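Local coordinates for octenoyl-coa reductase/carboxylase (Streptomyces sp., PDB 4A0S), which catalyses the NADPH-dependent reductive carboxylation of 2-octenoyl-CoA, supplying an unusual extender unit for polyketide (cinnabaramide) biosynthesis, at residues L28-D34 with K48-L52; H136-A142 with S182-P188; I270-L275 with K294-V299. All coordinates share one frame; numbering follows the deposited sequence.

Interaction 1 of 3, residues L28-D34 with K48-L52; sequences LHLRAED and KSLRL
Ser49, in the weakly bonded helical turn before the strand, meets Leu30: its OG lies 3.6 Å from Leu30 CD2, while the hydroxyl itself is hydrogen-bonded to Ala82 and Val46. The carbonyl of Ser49 takes a hydrogen bond from a water that also donates to Asp34 OD2 and accepts from Arg31 N, so one water joins the two segments beside the direct backbone pairing. Leu50 follows and lays its CD2 between two leucines, 3.8 Å from both Leu28 CG and Leu30 CD2, on a face closed by helices 76-82 and 393-401. At Arg51 the chain pairs with strand 24-31 as an antiparallel beta bridge: Arg51 N gives to His29 O at 2.7 Å, and His29 N returns a bond to Arg51 O at 2.8 Å. The imidazole, turned over this pair by a chi1 of 65°, receives Arg51 CB on one face in a CH-pi contact, and its ND1 is hydrogen-bonded to Ala27. Beyond CB, the arginine chain crosses Arg31 CG and reaches Asp34, whose OD2 forms a salt bridge with NH2 (3.0 Å), with NE at 3.2 Å; both hydrogen bonds are weak and the carboxylate and guanidinium planes stand 49° apart. Leu52 faces Leu28 in the adjoining non-hydrogen-bonded pair, its CD1 3.5 Å from Leu28 N. With Arg51 and water both drawing on OD2, the carboxylate is probably held in its charged form.

Interaction 2 of 3, residues H136-A142 with S182-P188; sequences HVIVHPA and SQLLPKP. With CO8 (octanoyl-coenzyme A), chain E.
Strands 136-139 and 184-186 pair antiparallel, their short axes 4.6 Å apart at closest approach and their directions 135° apart, within the GroES-like fold of the medium-chain dehydrogenase/reductase family. Ile138 and Leu185 form the hydrogen-bonded pair, with Ile138 N to Leu185 O at 2.8 Å and Leu185 N to Ile138 O at 3.1 Å. Backbone bonding runs on at both ends, from Lys187 N to His136 O and from His140 N to Gln183 O; the backbone N of Lys187 sits well above the carbonyl plane of its acceptor, whereas that of His140 lies in it. On one face Leu184 CD2 touches Val137 CG2 and Val139 CG2, both at 3.6 Å, and strand 64-73 packs over it through Val65 and Val67. On the opposite face Ile138 CG1 lies against Leu185 CB, and its CG2 reaches Pro188 CD. The His140 ring, swung toward the second segment by a chi1 of 67°, takes Gln183 CA over one face, offset toward the rim; its NE2 is hydrogen-bonded to His365 ND1. Lys187 NZ shares a water with His136 ND1 and is held further by the carbonyls of Pro188, Gly421 and Leu191. Past the strand, Pro141 and Ala142 line the acyl end of the coenzyme A ligand: Ala142 CA stands 3.5 Å from the terminal carbon C8'. Gln183 is extended beyond CG; OE1 accepts from Arg180 N, and NE2 donates a hydrogen bond to His140 O at 3.0 Å, 171° at the hydrogen, with the acceptor in the amide plane.

Interaction 3 of 3, residues I270-L275 with K294-V299; sequences INRAEL and KLAKLV. With NAP (NADP nicotinamide-adenine-dinucleotide phosphate), chain F.
Leu295 CD1 sits between two side chains of the opposite segment, 3.5 Å from Leu275 CD1 and 3.6 Å from Ile270 CD1. One helical turn on, Leu298 CD1 lies 3.7 Å from Ile270 CG2 and also approaches Leu275, the two leucines sliding past each other in opposite directions. Ile270, with CG1 directed opposite its own carbonyl carbon (chi1 -67°), sends CD1 to the helix, where Val299 CG2 meets it as well. At the outer margin, the side chain of Glu274 crosses Leu298 at a slant, OE2 to CD2 3.7 Å, and Lys294 CB touches Leu275 CD2. No hydrogen bond crosses between the segments. Here helix 285-303 packs on strand 269-271, an edge strand, within this chain, of the parallel Rossmann sheet, and on the turn that follows it; Val249 and Leu225 of the neighbouring strands continue the same apolar layer under Val299. That turn is set by a capping box. Asn271 OD1 accepts from Ala273 N at 2.9 Å, with the donor in the carbonyl plane, and Glu274 OE1 in turn accepts a weak hydrogen bond from Asn271 N. Between them Arg272 directs its guanidinium away from the helix toward the 2'-phosphate of NADP, where O2X lies over one face, 3.4 Å from NH2. Lys257 and Ser253 are other residues that bind the nucleotide, and Val317 and Thr318 of helix 316-325 pack against the arginine chain.

From the N terminus the three contacts come in series, none enclosing or crossing another. Interaction 1 closes a short, mostly irregular loop of 13 residues and pairs strand 51-52, just after helix 46-49, with strand 24-31 of the antiparallel sheet. Interaction 2 closes a 39-residue loop with some strand in it, tying strands 136-139 and 184-186 into the GroES-like part, with the end of its first segment beside the acyl tail. Interaction 3 closes 18 residues, half of them helical, and joins strand 269-271 to helix 285-303 in the Rossmann part. Interactions 2 and 3 lie on opposite sides of the chain's centre, their centres about 38 Å apart; interactions 1 and 2 are about 26 Å apart between centres.

Interaction 1 of 3, residues L28-D34 with K48-L52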
# COMPACT_ATOMS: atom_id res chain seq x y z
N LEU A 28 -42.02 3.39 -1.52
CA LEU A 28 -41.72 3.93 -2.82
C LEU A 28 -41.14 2.78 -3.60
O LEU A 28 -40.14 2.19 -3.18
CB LEU A 28 -40.69 5.06 -2.72
CG LEU A 28 -40.51 5.86 -4.02
CD1 LEU A 28 -41.75 6.74 -4.31
CD2 LEU A 28 -39.24 6.66 -3.94
N HIS A 29 -41.78 2.44 -4.71
CA HIS A 29 -41.32 1.29 -5.47
C HIS A 29 -41.57 1.43 -6.94
O HIS A 29 -42.30 2.32 -7.40
CB HIS A 29 -41.99 0.01 -4.96
CG HIS A 29 -43.47 -0.01 -5.17
ND1 HIS A 29 -44.34 0.65 -4.34
CD2 HIS A 29 -44.22 -0.60 -6.13
CE1 HIS A 29 -45.58 0.46 -4.77
NE2 HIS A 29 -45.54 -0.30 -5.85
N LEU A 30 -40.94 0.53 -7.68
CA LEU A 30 -41.19 0.38 -9.10
C LEU A 30 -41.93 -0.92 -9.31
O LEU A 30 -41.93 -1.80 -8.43
CB LEU A 30 -39.88 0.38 -9.86
CG LEU A 30 -39.00 1.61 -9.62
CD1 LEU A 30 -37.63 1.29 -10.15
CD2 LEU A 30 -39.58 2.86 -10.27
N ARG A 31 -42.54 -1.03 -10.48
CA ARG A 31 -43.30 -2.19 -10.86
C ARG A 31 -42.62 -2.83 -12.06
O ARG A 31 -42.25 -2.14 -13.00
CB ARG A 31 -44.73 -1.77 -11.23
CG ARG A 31 -45.54 -1.18 -10.07
CD ARG A 31 -45.97 -2.25 -9.07
NE ARG A 31 -46.89 -3.22 -9.68
CZ ARG A 31 -46.95 -4.51 -9.36
NH1 ARG A 31 -46.14 -5.01 -8.43
NH2 ARG A 31 -47.81 -5.31 -9.97
N ALA A 32 -42.42 -4.14 -11.99
CA ALA A 32 -41.74 -4.88 -13.06
C ALA A 32 -42.38 -4.65 -14.42
O ALA A 32 -41.68 -4.57 -15.43
CB ALA A 32 -41.69 -6.37 -12.74
N GLU A 33 -43.70 -4.54 -14.42
CA GLU A 33 -44.48 -4.32 -15.64
C GLU A 33 -44.11 -3.03 -16.35
O GLU A 33 -44.33 -2.90 -17.55
CB GLU A 33 -45.98 -4.33 -15.33
CG GLU A 33 -46.39 -3.46 -14.13
CD GLU A 33 -47.88 -3.54 -13.81
OE1 GLU A 33 -48.70 -3.44 -14.74
OE2 GLU A 33 -48.22 -3.68 -12.61
N ASP A 34 -43.51 -2.09 -15.61
CA ASP A 34 -43.18 -0.76 -16.17
C ASP A 34 -41.77 -0.63 -16.74
O ASP A 34 -41.38 0.44 -17.21
CB ASP A 34 -43.37 0.33 -15.11
CG ASP A 34 -44.80 0.43 -14.60
OD1 ASP A 34 -45.73 0.01 -15.33
OD2 ASP A 34 -44.98 0.93 -13.46
N LYS A 48 -43.15 9.15 -13.33
CA LYS A 48 -44.06 8.32 -14.12
C LYS A 48 -43.93 6.83 -13.76
O LYS A 48 -44.86 6.05 -13.97
CB LYS A 48 -43.85 8.54 -15.62
CG LYS A 48 -44.14 9.96 -16.04
CD LYS A 48 -44.12 10.11 -17.54
CE LYS A 48 -44.58 11.51 -17.96
NZ LYS A 48 -45.91 11.87 -17.38
N SER A 49 -42.79 6.47 -13.19
CA SER A 49 -42.52 5.08 -12.82
C SER A 49 -42.69 4.84 -11.34
O SER A 49 -43.21 3.80 -10.94
CB SER A 49 -41.11 4.72 -13.23
OG SER A 49 -40.21 5.60 -12.59
N LEU A 50 -42.24 5.79 -10.52
CA LEU A 50 -42.34 5.66 -9.07
C LEU A 50 -43.76 5.47 -8.60
O LEU A 50 -44.67 6.17 -9.04
CB LEU A 50 -41.70 6.86 -8.38
CG LEU A 50 -40.17 6.81 -8.43
CD1 LEU A 50 -39.55 8.10 -7.91
CD2 LEU A 50 -39.60 5.60 -7.67
N ARG A 51 -43.96 4.47 -7.74
CA ARG A 51 -45.27 4.18 -7.15
C ARG A 51 -45.13 4.29 -5.65
O ARG A 51 -44.06 3.99 -5.11
CB ARG A 51 -45.74 2.77 -7.49
CG ARG A 51 -45.57 2.33 -8.95
CD ARG A 51 -46.70 2.80 -9.87
NE ARG A 51 -46.24 2.90 -11.25
CZ ARG A 51 -46.91 3.50 -12.24
NH1 ARG A 51 -48.09 4.06 -12.02
NH2 ARG A 51 -46.39 3.54 -13.47
N LEU A 52 -46.18 4.75 -4.99
CA LEU A 52 -46.20 4.71 -3.54
C LEU A 52 -47.43 3.94 -3.11
O LEU A 52 -48.56 4.36 -3.39
CB LEU A 52 -46.20 6.10 -2.92
CG LEU A 52 -46.01 6.14 -1.41
CD1 LEU A 52 -44.61 5.68 -1.02
CD2 LEU A 52 -46.24 7.58 -0.93
O HOH W 1 -42.90 1.23 -11.92

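Interaction 2 of 3, residues H136-A142 with S182-P188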
# COMPACT_ATOMS: atom_id res chain seq x y z
N HIS A 136 -31.23 2.89 17.39
CA HIS A 136 -31.20 3.90 16.35
C HIS A 136 -30.04 3.60 15.44
O HIS A 136 -28.89 3.50 15.87
CB HIS A 136 -31.05 5.29 16.97
CG HIS A 136 -32.31 5.79 17.61
ND1 HIS A 136 -32.50 7.12 17.91
CD2 HIS A 136 -33.45 5.16 17.95
CE1 HIS A 136 -33.69 7.28 18.45
NE2 HIS A 136 -34.30 6.10 18.48
N VAL A 137 -30.36 3.44 14.17
CA VAL A 137 -29.38 3.03 13.19
C VAL A 137 -29.41 3.89 11.95
O VAL A 137 -30.40 4.56 11.64
CB VAL A 137 -29.59 1.56 12.74
CG1 VAL A 137 -29.41 0.61 13.93
CG2 VAL A 137 -30.96 1.39 12.11
N ILE A 138 -28.30 3.88 11.24
CA ILE A 138 -28.33 4.26 9.87
C ILE A 138 -28.07 2.97 9.14
O ILE A 138 -27.51 2.03 9.70
CB ILE A 138 -27.31 5.33 9.53
CG1 ILE A 138 -25.94 4.93 10.08
CG2 ILE A 138 -27.80 6.67 10.08
CD1 ILE A 138 -24.78 5.72 9.51
N VAL A 139 -28.54 2.91 7.91
CA VAL A 139 -28.27 1.79 7.06
C VAL A 139 -27.46 2.37 5.93
O VAL A 139 -27.83 3.41 5.36
CB VAL A 139 -29.55 1.16 6.52
CG1 VAL A 139 -29.21 0.12 5.46
CG2 VAL A 139 -30.38 0.58 7.67
N HIS A 140 -26.35 1.71 5.62
CA HIS A 140 -25.59 2.00 4.42
C HIS A 140 -25.85 0.90 3.39
O HIS A 140 -26.36 -0.16 3.74
CB HIS A 140 -24.10 2.20 4.72
CG HIS A 140 -23.41 0.95 5.16
ND1 HIS A 140 -23.02 -0.03 4.29
CD2 HIS A 140 -23.01 0.55 6.39
CE1 HIS A 140 -22.41 -1.00 4.96
NE2 HIS A 140 -22.40 -0.68 6.24
N PRO A 141 -25.53 1.16 2.12
CA PRO A 141 -26.05 0.34 1.03
C PRO A 141 -25.31 -0.97 0.72
O PRO A 141 -25.78 -1.73 -0.11
CB PRO A 141 -25.95 1.26 -0.19
CG PRO A 141 -24.81 2.17 0.14
CD PRO A 141 -25.00 2.44 1.62
N ALA A 142 -24.15 -1.20 1.35
CA ALA A 142 -23.34 -2.37 1.03
C ALA A 142 -23.98 -3.65 1.55
O ALA A 142 -23.81 -4.04 2.70
CB ALA A 142 -21.91 -2.21 1.55
N SER A 182 -24.90 -6.32 8.58
CA SER A 182 -23.64 -5.67 8.23
C SER A 182 -23.84 -4.41 7.40
O SER A 182 -22.87 -3.84 6.88
CB SER A 182 -22.72 -6.63 7.49
OG SER A 182 -23.37 -7.10 6.33
N GLN A 183 -25.10 -3.97 7.29
CA GLN A 183 -25.42 -2.67 6.71
C GLN A 183 -25.67 -1.63 7.80
O GLN A 183 -25.83 -0.45 7.50
CB GLN A 183 -26.68 -2.75 5.84
CG GLN A 183 -26.54 -3.61 4.62
CD GLN A 183 -27.84 -3.65 3.85
OE1 GLN A 183 -28.53 -4.66 3.83
NE2 GLN A 183 -28.21 -2.51 3.28
N LEU A 184 -25.72 -2.10 9.04
CA LEU A 184 -26.13 -1.26 10.17
C LEU A 184 -24.99 -0.60 10.90
O LEU A 184 -23.98 -1.25 11.23
CB LEU A 184 -26.91 -2.10 11.18
CG LEU A 184 -28.29 -2.55 10.71
CD1 LEU A 184 -28.91 -3.42 11.74
CD2 LEU A 184 -29.18 -1.33 10.46
N LEU A 185 -25.19 0.68 11.20
CA LEU A 185 -24.31 1.42 12.08
C LEU A 185 -25.17 2.22 13.04
O LEU A 185 -26.29 2.58 12.70
CB LEU A 185 -23.40 2.34 11.29
CG LEU A 185 -22.38 1.65 10.39
CD1 LEU A 185 -21.70 2.67 9.46
CD2 LEU A 185 -21.39 0.83 11.24
N PRO A 186 -24.64 2.51 14.24
CA PRO A 186 -25.41 3.38 15.12
C PRO A 186 -25.58 4.75 14.49
O PRO A 186 -24.62 5.34 13.96
CB PRO A 186 -24.55 3.47 16.39
CG PRO A 186 -23.20 3.04 16.00
CD PRO A 186 -23.36 2.08 14.85
N LYS A 187 -26.81 5.22 14.49
CA LYS A 187 -27.11 6.55 14.01
C LYS A 187 -26.36 7.57 14.86
O LYS A 187 -26.38 7.47 16.09
CB LYS A 187 -28.60 6.80 14.11
CG LYS A 187 -29.02 8.22 13.81
CD LYS A 187 -30.45 8.41 14.22
CE LYS A 187 -30.77 9.89 14.44
NZ LYS A 187 -30.10 10.43 15.68
N PRO A 188 -25.69 8.54 14.21
CA PRO A 188 -25.08 9.64 14.94
C PRO A 188 -26.15 10.31 15.80
O PRO A 188 -27.15 10.80 15.27
CB PRO A 188 -24.64 10.57 13.82
CG PRO A 188 -24.34 9.66 12.70
CD PRO A 188 -25.42 8.62 12.77
N1A CO8 E . -34.37 -4.80 -19.85
C2A CO8 E . -34.15 -5.97 -19.26
N3A CO8 E . -32.93 -6.48 -19.15
C4A CO8 E . -31.88 -5.80 -19.66
C5A CO8 E . -32.06 -4.58 -20.29
C6A CO8 E . -33.35 -4.07 -20.38
N6A CO8 E . -33.57 -2.89 -20.97
N7A CO8 E . -30.86 -4.14 -20.68
C8A CO8 E . -29.96 -5.05 -20.32
N9A CO8 E . -30.58 -6.07 -19.70
C1B CO8 E . -29.99 -7.31 -19.12
C2B CO8 E . -29.62 -8.31 -20.23
O2B CO8 E . -29.93 -9.65 -19.79
C3B CO8 E . -28.12 -8.09 -20.33
O3B CO8 E . -27.47 -9.26 -20.82
P3B CO8 E . -27.03 -9.21 -22.38
O7A CO8 E . -27.65 -10.55 -23.07
O8A CO8 E . -27.86 -8.01 -23.16
O9A CO8 E . -25.57 -9.04 -22.54
C4B CO8 E . -27.71 -7.81 -18.89
O4B CO8 E . -28.78 -7.01 -18.37
C5B CO8 E . -26.48 -6.89 -18.80
O5B CO8 E . -26.23 -6.55 -17.42
P1A CO8 E . -25.59 -7.68 -16.42
O1A CO8 E . -25.43 -6.94 -14.95
O2A CO8 E . -26.41 -8.92 -16.27
O3A CO8 E . -24.14 -8.10 -17.09
P2A CO8 E . -22.66 -7.45 -16.84
O4A CO8 E . -21.91 -7.47 -18.25
O5A CO8 E . -21.86 -8.13 -15.77
O6A CO8 E . -22.89 -5.87 -16.51
CBP CO8 E . -22.61 -3.74 -15.30
CCP CO8 E . -22.11 -5.19 -15.51
CDP CO8 E . -22.21 -2.97 -16.57
CEP CO8 E . -21.85 -3.16 -14.11
CAP CO8 E . -24.16 -3.75 -15.06
OAP CO8 E . -24.58 -4.68 -14.02
C9P CO8 E . -24.76 -2.34 -14.81
O9P CO8 E . -24.90 -1.56 -15.76
N8P CO8 E . -25.15 -2.06 -13.54
C7P CO8 E . -25.83 -0.78 -13.17
C6P CO8 E . -24.93 0.28 -12.49
C5P CO8 E . -25.27 1.67 -13.06
O5P CO8 E . -25.10 1.90 -14.26
N4P CO8 E . -25.89 2.59 -12.32
C3P CO8 E . -26.08 2.66 -10.87
C2P CO8 E . -25.18 3.86 -10.52
S1P CO8 E . -23.88 3.41 -9.31
C1' CO8 E . -24.60 4.11 -7.91
O1' CO8 E . -25.38 5.08 -7.96
C2' CO8 E . -24.27 3.46 -6.74
C3' CO8 E . -24.72 3.87 -5.50
C4' CO8 E . -24.29 3.17 -4.36
C5' CO8 E . -23.68 1.80 -4.60
C6' CO8 E . -23.47 1.21 -3.20
C7' CO8 E . -22.64 -0.04 -3.30
C8' CO8 E . -22.56 -0.67 -1.91
O HOH W 2 -30.29 8.68 17.78
O HOH W 3 -21.79 -4.13 4.28
O HOH W 4 -24.43 -6.37 3.91

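Interaction 3 of 3, residues I270-L275 with K294-V299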
# COMPACT_ATOMS: atom_id res chain seq x y z
N ILE A 270 -14.30 26.19 -9.40
CA ILE A 270 -14.21 26.37 -10.84
C ILE A 270 -15.60 26.18 -11.41
O ILE A 270 -16.20 25.12 -11.25
CB ILE A 270 -13.22 25.36 -11.49
CG1 ILE A 270 -11.78 25.63 -11.06
CG2 ILE A 270 -13.31 25.39 -13.01
CD1 ILE A 270 -10.78 24.54 -11.49
N ASN A 271 -16.14 27.21 -12.06
CA ASN A 271 -17.38 27.02 -12.80
C ASN A 271 -17.02 26.40 -14.14
O ASN A 271 -16.17 26.93 -14.86
CB ASN A 271 -18.14 28.33 -12.96
CG ASN A 271 -19.54 28.11 -13.50
OD1 ASN A 271 -19.72 27.52 -14.57
ND2 ASN A 271 -20.54 28.58 -12.76
N ARG A 272 -17.64 25.28 -14.50
CA ARG A 272 -17.26 24.61 -15.74
C ARG A 272 -17.62 25.36 -17.03
O ARG A 272 -17.15 24.99 -18.09
CB ARG A 272 -17.73 23.16 -15.76
CG ARG A 272 -19.23 22.98 -15.84
CD ARG A 272 -19.56 21.66 -16.52
NE ARG A 272 -19.31 20.53 -15.65
CZ ARG A 272 -19.48 19.25 -16.00
NH1 ARG A 272 -19.90 18.94 -17.22
NH2 ARG A 272 -19.24 18.28 -15.12
N ALA A 273 -18.43 26.41 -16.94
CA ALA A 273 -18.64 27.33 -18.06
C ALA A 273 -17.43 28.25 -18.26
O ALA A 273 -17.10 28.63 -19.39
CB ALA A 273 -19.89 28.15 -17.84
N GLU A 274 -16.78 28.61 -17.16
CA GLU A 274 -15.51 29.34 -17.15
C GLU A 274 -14.45 28.57 -17.95
O GLU A 274 -13.48 29.14 -18.44
CB GLU A 274 -15.05 29.53 -15.70
CG GLU A 274 -13.87 30.48 -15.46
CD GLU A 274 -13.26 30.27 -14.07
OE1 GLU A 274 -13.84 29.49 -13.26
OE2 GLU A 274 -12.20 30.88 -13.79
N LEU A 275 -14.67 27.26 -18.06
CA LEU A 275 -13.86 26.41 -18.92
C LEU A 275 -14.50 26.23 -20.29
O LEU A 275 -13.82 25.90 -21.25
CB LEU A 275 -13.68 25.03 -18.29
CG LEU A 275 -12.72 24.92 -17.11
CD1 LEU A 275 -13.12 23.72 -16.28
CD2 LEU A 275 -11.29 24.82 -17.61
N LYS A 294 -6.31 23.97 -19.74
CA LYS A 294 -6.90 25.14 -19.09
C LYS A 294 -7.31 24.81 -17.67
O LYS A 294 -7.08 25.59 -16.75
CB LYS A 294 -8.14 25.65 -19.85
CG LYS A 294 -7.86 26.29 -21.20
CD LYS A 294 -8.96 27.31 -21.55
CE LYS A 294 -9.60 27.03 -22.92
NZ LYS A 294 -10.56 25.88 -22.88
N LEU A 295 -7.93 23.64 -17.50
CA LEU A 295 -8.40 23.20 -16.21
C LEU A 295 -7.24 23.02 -15.24
O LEU A 295 -7.28 23.53 -14.13
CB LEU A 295 -9.19 21.90 -16.36
CG LEU A 295 -9.74 21.28 -15.08
CD1 LEU A 295 -10.60 22.26 -14.30
CD2 LEU A 295 -10.51 20.04 -15.42
N ALA A 296 -6.21 22.33 -15.69
CA ALA A 296 -4.97 22.19 -14.92
C ALA A 296 -4.39 23.55 -14.55
O ALA A 296 -4.09 23.79 -13.38
CB ALA A 296 -3.95 21.36 -15.68
N LYS A 297 -4.25 24.43 -15.54
CA LYS A 297 -3.78 25.78 -15.28
C LYS A 297 -4.63 26.43 -14.19
O LYS A 297 -4.09 27.01 -13.25
CB LYS A 297 -3.75 26.64 -16.55
CG LYS A 297 -4.20 28.09 -16.32
CD LYS A 297 -3.64 29.08 -17.34
CE LYS A 297 -2.42 29.81 -16.80
NZ LYS A 297 -2.61 30.40 -15.43
N LEU A 298 -5.95 26.34 -14.32
CA LEU A 298 -6.84 26.91 -13.31
C LEU A 298 -6.62 26.32 -11.93
O LEU A 298 -6.59 27.06 -10.94
CB LEU A 298 -8.31 26.71 -13.68
CG LEU A 298 -9.06 27.78 -14.46
CD1 LEU A 298 -10.52 27.36 -14.51
CD2 LEU A 298 -8.90 29.17 -13.83
N VAL A 299 -6.50 25.00 -11.84
CA VAL A 299 -6.28 24.39 -10.53
C VAL A 299 -4.94 24.90 -9.97
O VAL A 299 -4.87 25.26 -8.80
CB VAL A 299 -6.35 22.85 -10.54
CG1 VAL A 299 -6.24 22.31 -9.13
CG2 VAL A 299 -7.67 22.37 -11.16
PA NAP F . -26.13 14.32 -7.43
O1A NAP F . -26.44 14.66 -5.92
O2A NAP F . -27.21 14.60 -8.42
O5B NAP F . -24.89 15.15 -7.80
C5B NAP F . -24.32 14.92 -9.07
C4B NAP F . -23.59 16.19 -9.46
O4B NAP F . -22.98 15.91 -10.73
C3B NAP F . -24.53 17.39 -9.66
O3B NAP F . -24.21 18.31 -8.63
C2B NAP F . -24.07 18.03 -10.96
O2B NAP F . -23.02 18.98 -10.75
C1B NAP F . -23.49 16.90 -11.73
N9A NAP F . -24.60 16.24 -12.47
C8A NAP F . -25.89 16.10 -12.13
N7A NAP F . -26.54 15.40 -13.06
C5A NAP F . -25.65 15.10 -13.99
C6A NAP F . -25.74 14.43 -15.19
N6A NAP F . -26.91 13.91 -15.56
N1A NAP F . -24.64 14.30 -15.92
C2A NAP F . -23.47 14.79 -15.52
N3A NAP F . -23.34 15.46 -14.39
C4A NAP F . -24.42 15.62 -13.62
O3 NAP F . -25.70 12.78 -7.58
PN NAP F . -24.59 12.08 -6.65
O1N NAP F . -25.47 11.45 -5.51
O2N NAP F . -23.45 12.98 -6.26
O5D NAP F . -24.17 10.92 -7.67
C5D NAP F . -23.40 11.35 -8.78
C4D NAP F . -23.10 10.10 -9.56
O4D NAP F . -22.39 9.21 -8.64
C3D NAP F . -24.36 9.34 -9.98
O3D NAP F . -24.02 8.86 -11.30
C2D NAP F . -24.45 8.20 -8.99
O2D NAP F . -25.12 7.05 -9.56
C1D NAP F . -22.97 7.89 -8.87
N1N NAP F . -22.78 7.35 -7.54
C2N NAP F . -22.06 6.18 -7.44
C3N NAP F . -21.88 5.69 -6.18
C7N NAP F . -21.11 4.43 -6.08
O7N NAP F . -20.57 3.92 -7.06
N7N NAP F . -21.13 3.93 -4.87
C4N NAP F . -22.39 6.33 -5.04
C5N NAP F . -23.11 7.51 -5.13
C6N NAP F . -23.30 8.03 -6.40
P2B NAP F . -22.76 19.99 -11.98
O1X NAP F . -21.90 21.08 -11.12
O2X NAP F . -21.82 19.30 -13.10
O3X NAP F . -24.16 20.37 -12.37